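Local coordinates for protein hydroxyethylthiazole kinase (PDB 3HPD) that probably phosphorylates the hydroxyl group of 4-methyl-5-beta-hydroxyethylthiazole, using ATP and magnesium, in the biosynthesis of thiamine diphosphate, at residues A[45-48]-A[49-52]; A[70-73]-A[74-78]; A[6-9]-A[10-14]; A[20-24]-A[25-29]. All blocks are in the same frame, centred on the assembly; numbering follows the deposited sequence.

How the contacts relate
From the N terminus the chain first builds contact 3, two adjoining turns of helix 2-14. Contact 4 follows at the end of strand 17-21, where the chain turns into helix 27-37. Contact 1 makes the comparable turn from the loop after strand 40-43 into helix 50-56, and contact 2 lies within helix 69-85. All four are local and come in series, so none nests within or crosses another. In space contacts 1, 2 and 4 meet: residues 45-52 and 20-24 both pack on helix 69-85, tying neighbouring beta-alpha units together, and all three also reach the second subunit, contact 4 the third as well. Contact 3 stands apart, its centre about 24 Å or more from the others.

Contact 1. Residues A[45-48]-A[49-52]; sequences HAEE and ELEE
Ala46 and Glu49 close a type I beta turn that leads the loop into helix 50-56: Glu49 N donates to Ala46 O at 3.0 Å with a nearly straight N-H...O angle of 165°, although the donor stands well above the carbonyl plane. Glu49 occupies the N-cap position. Its CG, flanked by its own N and C (chi1 71°), sends the extended chain back past the Ala46 methyl, Glu49 CG 4.1 Å from Ala46 CB. There the carboxylate accepts from water 1, OE2 to water 2.7 Å, and that water accepts from His45 N; OE1 forms a salt bridge with Arg102 of the second subunit. Farther along, water 2 joins Glu47 O to Glu51 N, and water 4 joins Glu48 O to Glu52 OE2, while Glu52 OE1 accepts from Lys100 N of the second subunit. Leu50 serves the buried side, its CD2 lying 3.8 Å from His45 O and its CD1 4.1 Å from Glu47 CG. Shortening Leu50 to an alanine removes both methyls and is likely to open a gap between the turn and helix 69-85. This branched, apolar chain packs against Lys77 and Ile81 of that helix and against His19 and Ile21 of strand 17-21.

Contact 2. Residues A[70-73]-A[74-78]; sequences GWRR and SMVKA
Met75 N donates to Trp71 O at 2.8 Å, the shortest of four successive bonds in helix 69-85 in which the carbonyls of residues 70 to 73 each accept from the amide four residues on. Val76 N to Arg72 O and Lys77 N to Arg73 O measure 2.9 and 3.0 Å, while Ser74 N to Gly70 O is longer at 3.3 Å. Other polar groups find partners off the helix backbone. Trp71 N is taken by the carboxylate of Asp68, just before the helix, and Met75 O also accepts from the hydroxyl of Thr79. Ser74 is buried, and its short hydroxyl, with OG beside its own backbone N, reaches the His45 carbonyl and is satisfied there. Arg72 sends its long chain out to a salt bridge through NH1 with Glu108; that same NH1 lies 3.7 Å from Val76 CG2, the two side chains running side by side in one direction. On the apolar side Met75, with CG anti to its own carbonyl carbon (chi1 -67°) and an extended chain, carries its CE to 4.1 Å from both CB and CE3 of Trp71, meeting the indole obliquely. Helix 69-85 spans the beta-alpha-beta unit between strands 59-63 and 89-92: Trp71, Met75 and Ala78 pack on Ile21 of strand 17-21, while Arg72 and Val76 face helix 100-112.

Contact 3. Residues A[6-9]-A[10-14]; sequences EALK and RVRER
Arg12 and Leu8, one turn apart on the N-terminal, amphipathic helix 2-14, lie together on the side of the helix that faces the protein, where the guanidinium is richly bonded. Its NE donates to Leu37 O and its NH1 to Ile249 O, with a weak bond from NH2 to Leu246 O; because these carbonyls lie at or near the C-terminal ends of other helices, the positive group is probably well placed electrostatically. A leucine in place of Arg12 would probably leave those carbonyls without their donors and weaken the tie to the ends of helices 27-37 and 235-248. Arg10 works similarly, NE donating to Val207 O, while Lys9 forms a salt bridge with Glu251 and a long one, NZ to OE2 3.6 Å, with Glu6. The helix itself is held by Arg10 N to Glu6 O at 3.0 Å, Val11 N to Ala7 O at 2.9 Å and Arg12 N to Leu8 O at 3.1 Å. Leu8 puts CD1 over one face of the Arg12 guanidinium, 3.7 Å from NE, so an apolar branch supports a group whose nitrogens are bonded to backbone carbonyls. Val11 and Ala7 pack on Phe204, and Leu8 and Val11 on Leu37 of helix 27-37. Arg10, bent at chi3 (-63°), folds its guanidinium back along its own helix, one face over Ala7 CA, with NH2 3.7 Å from the Ala7 CB methyl.

Contact 4. Residues A[20-24]-A[25-29]; sequences NITNF and VVMNT
The Phe24 ring meets Met27 obliquely, Phe24 CD1 to Met27 CE 4.3 Å, and the Asn23 amide meets Val25 and Val26, at the strand-to-helix turn of a beta-alpha-beta unit of this ribokinase-clan fold. Phe24 also meets the Trp71 ring with planes at about 80°. It stacks edge-to-face with Phe24 of the second and of the third subunit, so the three copies of this aromatic side chain gather where the subunits join. A chi1 near +60° (78°) turns the Asn23 amide back to the chain that follows, where OD1 accepts from Val25 N at 2.8 Å and Val26 N at 3.0 Å. Both bonds are weak, and the first closes an Asx turn. Val26 N also donates to Asn23 O at 3.2 Å, closing a type I beta turn around the same residues, so one amide N-H is shared by two acceptors. ND2 is satisfied by Asn63 OD1. Asparagine suits the place because its two ends can accept from the turn and donate to the neighbouring strand at once. The side chains of Val26 and Asn23 cross at about a right angle, Val26 CG2 lying 3.5 Å from Asn23 ND2; the nearest atoms of the Val26 side chain are about 4 Å from those of Gly192, a probable substrate-binding residue, so the turn probably borders that site. Across the subunit boundary Val25 O accepts from Asn28 ND2 of the third subunit. Met27, bent at chi2 (-82°), runs antiparallel to Thr22, SD 3.9 Å from Thr22 CG2 and CE 3.5 Å from Thr22 O.

Contact 1. Residues A[45-48]-A[49-52]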
loop_
_atom_site.group_PDB
_atom_site.type_symbol
_atom_site.label_atom_id
_atom_site.label_comp_id
_atom_site.label_asym_id
_atom_site.label_seq_id
_atom_site.Cartn_x
_atom_site.Cartn_y
_atom_site.Cartn_z
ATOM N N HIS A 45 14.097 -6.015 -3.851
ATOM C CA HIS A 45 14.934 -5.094 -4.608
ATOM C C HIS A 45 16.384 -5.019 -4.126
ATOM O O HIS A 45 17.248 -4.523 -4.844
ATOM C CB HIS A 45 14.331 -3.689 -4.543
ATOM C CG HIS A 45 14.324 -3.106 -3.164
ATOM N ND1 HIS A 45 13.457 -3.532 -2.183
ATOM C CD2 HIS A 45 15.123 -2.177 -2.587
ATOM C CE1 HIS A 45 13.725 -2.892 -1.055
ATOM N NE2 HIS A 45 14.730 -2.067 -1.273
ATOM N N ALA A 46 16.652 -5.494 -2.914
ATOM C CA ALA A 46 18.006 -5.421 -2.368
ATOM C C ALA A 46 19.034 -6.093 -3.269
ATOM O O ALA A 46 18.878 -7.252 -3.654
ATOM C CB ALA A 46 18.049 -6.038 -0.967
ATOM N N GLU A 47 20.090 -5.358 -3.605
ATOM C CA GLU A 47 21.130 -5.910 -4.461
ATOM C C GLU A 47 21.766 -7.138 -3.820
ATOM O O GLU A 47 22.311 -7.998 -4.515
ATOM C CB GLU A 47 22.181 -4.840 -4.765
ATOM C CG GLU A 47 21.715 -3.843 -5.822
ATOM C CD GLU A 47 22.636 -2.649 -5.962
ATOM O OE1 GLU A 47 23.863 -2.849 -6.091
ATOM O OE2 GLU A 47 22.128 -1.507 -5.949
ATOM N N GLU A 48 21.672 -7.231 -2.494
ATOM C CA GLU A 48 22.233 -8.365 -1.771
ATOM C C GLU A 48 21.483 -9.678 -1.996
ATOM O O GLU A 48 21.990 -10.742 -1.648
ATOM C CB GLU A 48 22.288 -8.081 -0.265
ATOM C CG GLU A 48 23.315 -7.042 0.138
ATOM C CD GLU A 48 22.755 -5.634 0.164
ATOM O OE1 GLU A 48 21.760 -5.367 -0.543
ATOM O OE2 GLU A 48 23.321 -4.788 0.888
ATOM N N GLU A 49 20.281 -9.613 -2.566
ATOM C CA GLU A 49 19.510 -10.829 -2.811
ATOM C C GLU A 49 18.902 -10.921 -4.209
ATOM O O GLU A 49 18.174 -11.867 -4.498
ATOM C CB GLU A 49 18.386 -10.969 -1.774
ATOM C CG GLU A 49 17.246 -9.970 -1.942
ATOM C CD GLU A 49 16.134 -10.169 -0.924
ATOM O OE1 GLU A 49 16.168 -11.177 -0.185
ATOM O OE2 GLU A 49 15.221 -9.317 -0.867
ATOM N N LEU A 50 19.196 -9.956 -5.078
ATOM C CA LEU A 50 18.638 -9.985 -6.430
ATOM C C LEU A 50 18.943 -11.274 -7.184
ATOM O O LEU A 50 18.051 -11.864 -7.787
ATOM C CB LEU A 50 19.143 -8.804 -7.262
ATOM C CG LEU A 50 18.559 -7.423 -6.969
ATOM C CD1 LEU A 50 19.220 -6.390 -7.879
ATOM C CD2 LEU A 50 17.051 -7.448 -7.195
ATOM N N GLU A 51 20.195 -11.713 -7.163
ATOM C CA GLU A 51 20.542 -12.930 -7.889
ATOM C C GLU A 51 19.762 -14.144 -7.394
ATOM O O GLU A 51 19.173 -14.874 -8.193
ATOM C CB GLU A 51 22.047 -13.204 -7.811
ATOM C CG GLU A 51 22.459 -14.494 -8.518
ATOM C CD GLU A 51 23.840 -14.414 -9.147
ATOM O OE1 GLU A 51 23.925 -14.388 -10.394
ATOM O OE2 GLU A 51 24.836 -14.371 -8.396
ATOM N N GLU A 52 19.740 -14.355 -6.084
ATOM C CA GLU A 52 19.024 -15.501 -5.530
ATOM C C GLU A 52 17.521 -15.441 -5.774
ATOM O O GLU A 52 16.886 -16.466 -6.018
ATOM C CB GLU A 52 19.299 -15.620 -4.032
ATOM C CG GLU A 52 20.723 -16.036 -3.714
ATOM C CD GLU A 52 21.036 -15.945 -2.233
ATOM O OE1 GLU A 52 20.441 -16.709 -1.451
ATOM O OE2 GLU A 52 21.875 -15.102 -1.858
HETATM O O HOH W 1 14.676 -6.670 -1.146
HETATM O O HOH W 2 22.490 -10.635 -5.408
HETATM O O HOH W 3 21.657 -13.013 -4.257
HETATM O O HOH W 4 21.024 -13.139 -0.418
#

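Contact 2. Residues A[70-73]-A[74-78]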
loop_
_atom_site.group_PDB
_atom_site.type_symbol
_atom_site.label_atom_id
_atom_site.label_comp_id
_atom_site.label_asym_id
_atom_site.label_seq_id
_atom_site.Cartn_x
_atom_site.Cartn_y
_atom_site.Cartn_z
ATOM N N GLY A 70 18.666 4.588 -6.161
ATOM C CA GLY A 70 18.849 3.276 -5.567
ATOM C C GLY A 70 18.072 2.192 -6.290
ATOM O O GLY A 70 18.615 1.132 -6.606
ATOM N N TRP A 71 16.794 2.445 -6.555
ATOM C CA TRP A 71 15.972 1.459 -7.243
ATOM C C TRP A 71 16.406 1.270 -8.690
ATOM O O TRP A 71 16.290 0.174 -9.239
ATOM C CB TRP A 71 14.492 1.853 -7.176
ATOM C CG TRP A 71 13.909 1.655 -5.809
ATOM C CD1 TRP A 71 14.157 2.405 -4.693
ATOM C CD2 TRP A 71 13.034 0.600 -5.395
ATOM N NE1 TRP A 71 13.494 1.878 -3.607
ATOM C CE2 TRP A 71 12.797 0.767 -4.011
ATOM C CE3 TRP A 71 12.432 -0.479 -6.056
ATOM C CZ2 TRP A 71 11.979 -0.099 -3.277
ATOM C CZ3 TRP A 71 11.617 -1.344 -5.323
ATOM C CH2 TRP A 71 11.403 -1.148 -3.950
ATOM N N ARG A 72 16.910 2.332 -9.307
ATOM C CA ARG A 72 17.365 2.247 -10.694
ATOM C C ARG A 72 18.493 1.225 -10.782
ATOM O O ARG A 72 18.528 0.391 -11.685
ATOM C CB ARG A 72 17.880 3.601 -11.182
ATOM C CG ARG A 72 18.261 3.609 -12.661
ATOM C CD ARG A 72 19.054 4.856 -13.028
ATOM N NE ARG A 72 20.433 4.760 -12.568
ATOM C CZ ARG A 72 21.367 4.023 -13.163
ATOM N NH1 ARG A 72 21.071 3.324 -14.250
ATOM N NH2 ARG A 72 22.594 3.972 -12.662
ATOM N N ARG A 73 19.416 1.306 -9.831
ATOM C CA ARG A 73 20.552 0.396 -9.778
ATOM C C ARG A 73 20.047 -1.041 -9.686
ATOM O O ARG A 73 20.532 -1.928 -10.396
ATOM C CB ARG A 73 21.417 0.732 -8.566
ATOM C CG ARG A 73 22.825 0.174 -8.612
ATOM C CD ARG A 73 23.642 0.725 -7.452
ATOM N NE ARG A 73 23.523 2.180 -7.366
ATOM C CZ ARG A 73 23.009 2.829 -6.324
ATOM N NH1 ARG A 73 22.564 2.155 -5.270
ATOM N NH2 ARG A 73 22.934 4.153 -6.337
ATOM N N SER A 74 19.065 -1.267 -8.818
ATOM C CA SER A 74 18.495 -2.600 -8.649
ATOM C C SER A 74 17.795 -3.086 -9.918
ATOM O O SER A 74 17.936 -4.243 -10.309
ATOM C CB SER A 74 17.503 -2.614 -7.480
ATOM O OG SER A 74 18.169 -2.468 -6.233
ATOM N N MET A 75 17.040 -2.200 -10.559
ATOM C CA MET A 75 16.313 -2.558 -11.772
ATOM C C MET A 75 17.221 -2.904 -12.948
ATOM O O MET A 75 16.955 -3.851 -13.692
ATOM C CB MET A 75 15.370 -1.422 -12.161
ATOM C CG MET A 75 14.241 -1.226 -11.166
ATOM S SD MET A 75 13.329 0.285 -11.482
ATOM C CE MET A 75 12.142 0.238 -10.127
ATOM N N VAL A 76 18.291 -2.135 -13.116
ATOM C CA VAL A 76 19.225 -2.388 -14.204
ATOM C C VAL A 76 19.979 -3.690 -13.947
ATOM O O VAL A 76 20.179 -4.491 -14.860
ATOM C CB VAL A 76 20.223 -1.218 -14.354
ATOM C CG1 VAL A 76 21.325 -1.590 -15.331
ATOM C CG2 VAL A 76 19.479 0.026 -14.852
ATOM N N LYS A 77 20.381 -3.905 -12.699
ATOM C CA LYS A 77 21.100 -5.117 -12.328
ATOM C C LYS A 77 20.192 -6.329 -12.508
ATOM O O LYS A 77 20.622 -7.372 -12.999
ATOM C CB LYS A 77 21.569 -5.034 -10.874
ATOM C CG LYS A 77 22.449 -6.196 -10.433
ATOM C CD LYS A 77 23.767 -6.222 -11.200
ATOM C CE LYS A 77 24.634 -7.400 -10.772
ATOM N NZ LYS A 77 25.910 -7.466 -11.544
ATOM N N ALA A 78 18.932 -6.186 -12.104
ATOM C CA ALA A 78 17.961 -7.267 -12.231
ATOM C C ALA A 78 17.781 -7.649 -13.693
ATOM O O ALA A 78 17.678 -8.826 -14.029
ATOM C CB ALA A 78 16.627 -6.844 -11.648
#

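Contact 3. Residues A[6-9]-A[10-14]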
loop_
_atom_site.group_PDB
_atom_site.type_symbol
_atom_site.label_atom_id
_atom_site.label_comp_id
_atom_site.label_asym_id
_atom_site.label_seq_id
_atom_site.Cartn_x
_atom_site.Cartn_y
_atom_site.Cartn_z
ATOM N N GLU A 6 -6.151 -21.445 -22.643
ATOM C CA GLU A 6 -5.085 -22.375 -22.307
ATOM C C GLU A 6 -3.986 -21.726 -21.471
ATOM O O GLU A 6 -3.422 -22.363 -20.581
ATOM C CB GLU A 6 -4.502 -22.985 -23.580
ATOM C CG GLU A 6 -5.472 -23.931 -24.285
ATOM C CD GLU A 6 -6.024 -24.997 -23.348
ATOM O OE1 GLU A 6 -5.217 -25.724 -22.730
ATOM O OE2 GLU A 6 -7.263 -25.107 -23.225
ATOM N N ALA A 7 -3.680 -20.462 -21.749
ATOM C CA ALA A 7 -2.650 -19.757 -20.988
ATOM C C ALA A 7 -3.093 -19.593 -19.531
ATOM O O ALA A 7 -2.306 -19.801 -18.600
ATOM C CB ALA A 7 -2.374 -18.390 -21.610
ATOM N N LEU A 8 -4.354 -19.215 -19.340
ATOM C CA LEU A 8 -4.896 -19.026 -17.999
ATOM C C LEU A 8 -4.807 -20.331 -17.227
ATOM O O LEU A 8 -4.411 -20.349 -16.063
ATOM C CB LEU A 8 -6.356 -18.573 -18.067
ATOM C CG LEU A 8 -7.040 -18.326 -16.717
ATOM C CD1 LEU A 8 -6.305 -17.227 -15.965
ATOM C CD2 LEU A 8 -8.493 -17.936 -16.937
ATOM N N LYS A 9 -5.181 -21.424 -17.884
ATOM C CA LYS A 9 -5.131 -22.733 -17.254
ATOM C C LYS A 9 -3.700 -23.064 -16.847
ATOM O O LYS A 9 -3.468 -23.587 -15.754
ATOM C CB LYS A 9 -5.679 -23.800 -18.205
ATOM C CG LYS A 9 -7.181 -23.697 -18.430
ATOM C CD LYS A 9 -7.680 -24.757 -19.403
ATOM C CE LYS A 9 -9.189 -24.660 -19.593
ATOM N NZ LYS A 9 -9.682 -25.661 -20.583
ATOM N N ARG A 10 -2.741 -22.751 -17.718
ATOM C CA ARG A 10 -1.334 -23.017 -17.426
ATOM C C ARG A 10 -0.836 -22.209 -16.230
ATOM O O ARG A 10 -0.071 -22.713 -15.405
ATOM C CB ARG A 10 -0.456 -22.715 -18.644
ATOM C CG ARG A 10 -0.575 -23.739 -19.757
ATOM C CD ARG A 10 0.645 -23.712 -20.674
ATOM N NE ARG A 10 0.788 -22.437 -21.368
ATOM C CZ ARG A 10 -0.092 -21.964 -22.245
ATOM N NH1 ARG A 10 -1.182 -22.661 -22.538
ATOM N NH2 ARG A 10 0.117 -20.792 -22.831
ATOM N N VAL A 11 -1.261 -20.953 -16.142
ATOM C CA VAL A 11 -0.852 -20.107 -15.025
ATOM C C VAL A 11 -1.341 -20.718 -13.718
ATOM O O VAL A 11 -0.593 -20.822 -12.749
ATOM C CB VAL A 11 -1.436 -18.679 -15.148
ATOM C CG1 VAL A 11 -1.259 -17.923 -13.831
ATOM C CG2 VAL A 11 -0.744 -17.933 -16.270
ATOM N N ARG A 12 -2.599 -21.138 -13.702
ATOM C CA ARG A 12 -3.177 -21.710 -12.501
ATOM C C ARG A 12 -2.643 -23.091 -12.136
ATOM O O ARG A 12 -2.581 -23.442 -10.956
ATOM C CB ARG A 12 -4.697 -21.721 -12.636
ATOM C CG ARG A 12 -5.244 -20.307 -12.675
ATOM C CD ARG A 12 -6.725 -20.254 -12.925
ATOM N NE ARG A 12 -7.233 -18.897 -12.740
ATOM C CZ ARG A 12 -8.465 -18.519 -13.056
ATOM N NH1 ARG A 12 -9.310 -19.398 -13.579
ATOM N NH2 ARG A 12 -8.854 -17.269 -12.842
ATOM N N GLU A 13 -2.247 -23.866 -13.138
ATOM C CA GLU A 13 -1.704 -25.198 -12.881
ATOM C C GLU A 13 -0.262 -25.100 -12.391
ATOM O O GLU A 13 0.133 -25.796 -11.457
ATOM C CB GLU A 13 -1.738 -26.052 -14.151
ATOM C CG GLU A 13 -3.116 -26.236 -14.752
ATOM C CD GLU A 13 -3.090 -27.083 -16.010
ATOM O OE1 GLU A 13 -2.190 -26.874 -16.851
ATOM O OE2 GLU A 13 -3.977 -27.949 -16.166
ATOM N N ARG A 14 0.517 -24.224 -13.019
ATOM C CA ARG A 14 1.923 -24.055 -12.670
ATOM C C ARG A 14 2.216 -23.101 -11.512
ATOM O O ARG A 14 3.277 -23.194 -10.892
ATOM C CB ARG A 14 2.716 -23.607 -13.900
ATOM C CG ARG A 14 2.721 -24.608 -15.051
ATOM C CD ARG A 14 3.734 -24.196 -16.112
ATOM N NE ARG A 14 3.770 -25.109 -17.253
ATOM C CZ ARG A 14 2.759 -25.288 -18.096
ATOM N NH1 ARG A 14 1.631 -24.616 -17.922
ATOM N NH2 ARG A 14 2.877 -26.131 -19.114
#

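Contact 4. Residues A[20-24]-A[25-29]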
loop_
_atom_site.group_PDB
_atom_site.type_symbol
_atom_site.label_atom_id
_atom_site.label_comp_id
_atom_site.label_asym_id
_atom_site.label_seq_id
_atom_site.Cartn_x
_atom_site.Cartn_y
_atom_site.Cartn_z
ATOM N N ASN A 20 8.710 -9.053 -8.525
ATOM C CA ASN A 20 8.411 -7.659 -8.839
ATOM C C ASN A 20 9.369 -6.679 -8.173
ATOM O O ASN A 20 9.601 -6.746 -6.963
ATOM C CB ASN A 20 6.987 -7.283 -8.386
ATOM C CG ASN A 20 5.905 -8.013 -9.155
ATOM O OD1 ASN A 20 5.171 -7.410 -9.942
ATOM N ND2 ASN A 20 5.793 -9.315 -8.926
ATOM N N ILE A 21 9.940 -5.788 -8.977
ATOM C CA ILE A 21 10.798 -4.716 -8.482
ATOM C C ILE A 21 9.877 -3.604 -8.953
ATOM O O ILE A 21 9.946 -3.154 -10.096
ATOM C CB ILE A 21 12.144 -4.677 -9.209
ATOM C CG1 ILE A 21 12.856 -6.021 -9.019
ATOM C CG2 ILE A 21 12.996 -3.541 -8.653
ATOM C CD1 ILE A 21 14.160 -6.150 -9.776
ATOM N N THR A 22 8.992 -3.179 -8.062
ATOM C CA THR A 22 7.967 -2.230 -8.443
ATOM C C THR A 22 7.853 -0.929 -7.641
ATOM O O THR A 22 8.729 -0.604 -6.837
ATOM C CB THR A 22 6.624 -2.998 -8.458
ATOM O OG1 THR A 22 5.605 -2.207 -9.071
ATOM C CG2 THR A 22 6.215 -3.381 -7.033
ATOM N N ASN A 23 6.774 -0.182 -7.871
ATOM C CA ASN A 23 6.592 1.099 -7.191
ATOM C C ASN A 23 5.761 1.015 -5.911
ATOM O O ASN A 23 4.953 0.107 -5.733
ATOM C CB ASN A 23 6.028 2.152 -8.168
ATOM C CG ASN A 23 4.536 2.011 -8.416
ATOM O OD1 ASN A 23 3.728 2.191 -7.511
ATOM N ND2 ASN A 23 4.166 1.708 -9.661
ATOM N N PHE A 24 5.982 1.976 -5.018
ATOM C CA PHE A 24 5.320 2.006 -3.719
ATOM C C PHE A 24 3.805 2.059 -3.716
ATOM O O PHE A 24 3.169 1.592 -2.771
ATOM C CB PHE A 24 5.863 3.178 -2.898
ATOM C CG PHE A 24 7.347 3.121 -2.684
ATOM C CD1 PHE A 24 7.931 2.013 -2.076
ATOM C CD2 PHE A 24 8.163 4.170 -3.095
ATOM C CE1 PHE A 24 9.313 1.944 -1.892
ATOM C CE2 PHE A 24 9.545 4.114 -2.914
ATOM C CZ PHE A 24 10.121 2.999 -2.307
ATOM N N VAL A 25 3.225 2.625 -4.764
ATOM C CA VAL A 25 1.776 2.747 -4.843
ATOM C C VAL A 25 1.085 1.430 -5.180
ATOM O O VAL A 25 -0.062 1.210 -4.786
ATOM C CB VAL A 25 1.378 3.800 -5.911
ATOM C CG1 VAL A 25 -0.139 3.945 -5.980
ATOM C CG2 VAL A 25 2.023 5.134 -5.587
ATOM N N VAL A 26 1.786 0.542 -5.879
ATOM C CA VAL A 26 1.174 -0.717 -6.303
ATOM C C VAL A 26 1.707 -2.001 -5.669
ATOM O O VAL A 26 1.384 -3.099 -6.125
ATOM C CB VAL A 26 1.262 -0.852 -7.837
ATOM C CG1 VAL A 26 0.753 0.430 -8.495
ATOM C CG2 VAL A 26 2.704 -1.135 -8.262
ATOM N N MET A 27 2.504 -1.865 -4.616
ATOM C CA MET A 27 3.078 -3.021 -3.927
ATOM C C MET A 27 2.051 -4.082 -3.528
ATOM O O MET A 27 2.161 -5.244 -3.913
ATOM C CB MET A 27 3.825 -2.560 -2.671
ATOM C CG MET A 27 5.176 -1.894 -2.922
ATOM S SD MET A 27 6.519 -3.081 -3.181
ATOM C CE MET A 27 7.852 -1.969 -3.715
ATOM N N ASN A 28 1.055 -3.675 -2.750
ATOM C CA ASN A 28 0.023 -4.591 -2.264
ATOM C C ASN A 28 -0.948 -5.003 -3.351
ATOM O O ASN A 28 -1.348 -6.156 -3.499
ATOM C CB ASN A 28 -0.756 -3.906 -1.147
ATOM C CG ASN A 28 -1.751 -4.825 -0.493
ATOM O OD1 ASN A 28 -2.925 -4.867 -0.863
ATOM N ND2 ASN A 28 -1.280 -5.591 0.476
ATOM N N THR A 29 -1.325 -3.992 -4.099
ATOM C CA THR A 29 -2.262 -4.083 -5.179
ATOM C C THR A 29 -1.856 -5.102 -6.275
ATOM O O THR A 29 -2.649 -5.982 -6.642
ATOM C CB THR A 29 -2.446 -2.624 -5.657
ATOM O OG1 THR A 29 -3.785 -2.193 -5.390
ATOM C CG2 THR A 29 -2.051 -2.458 -7.045
#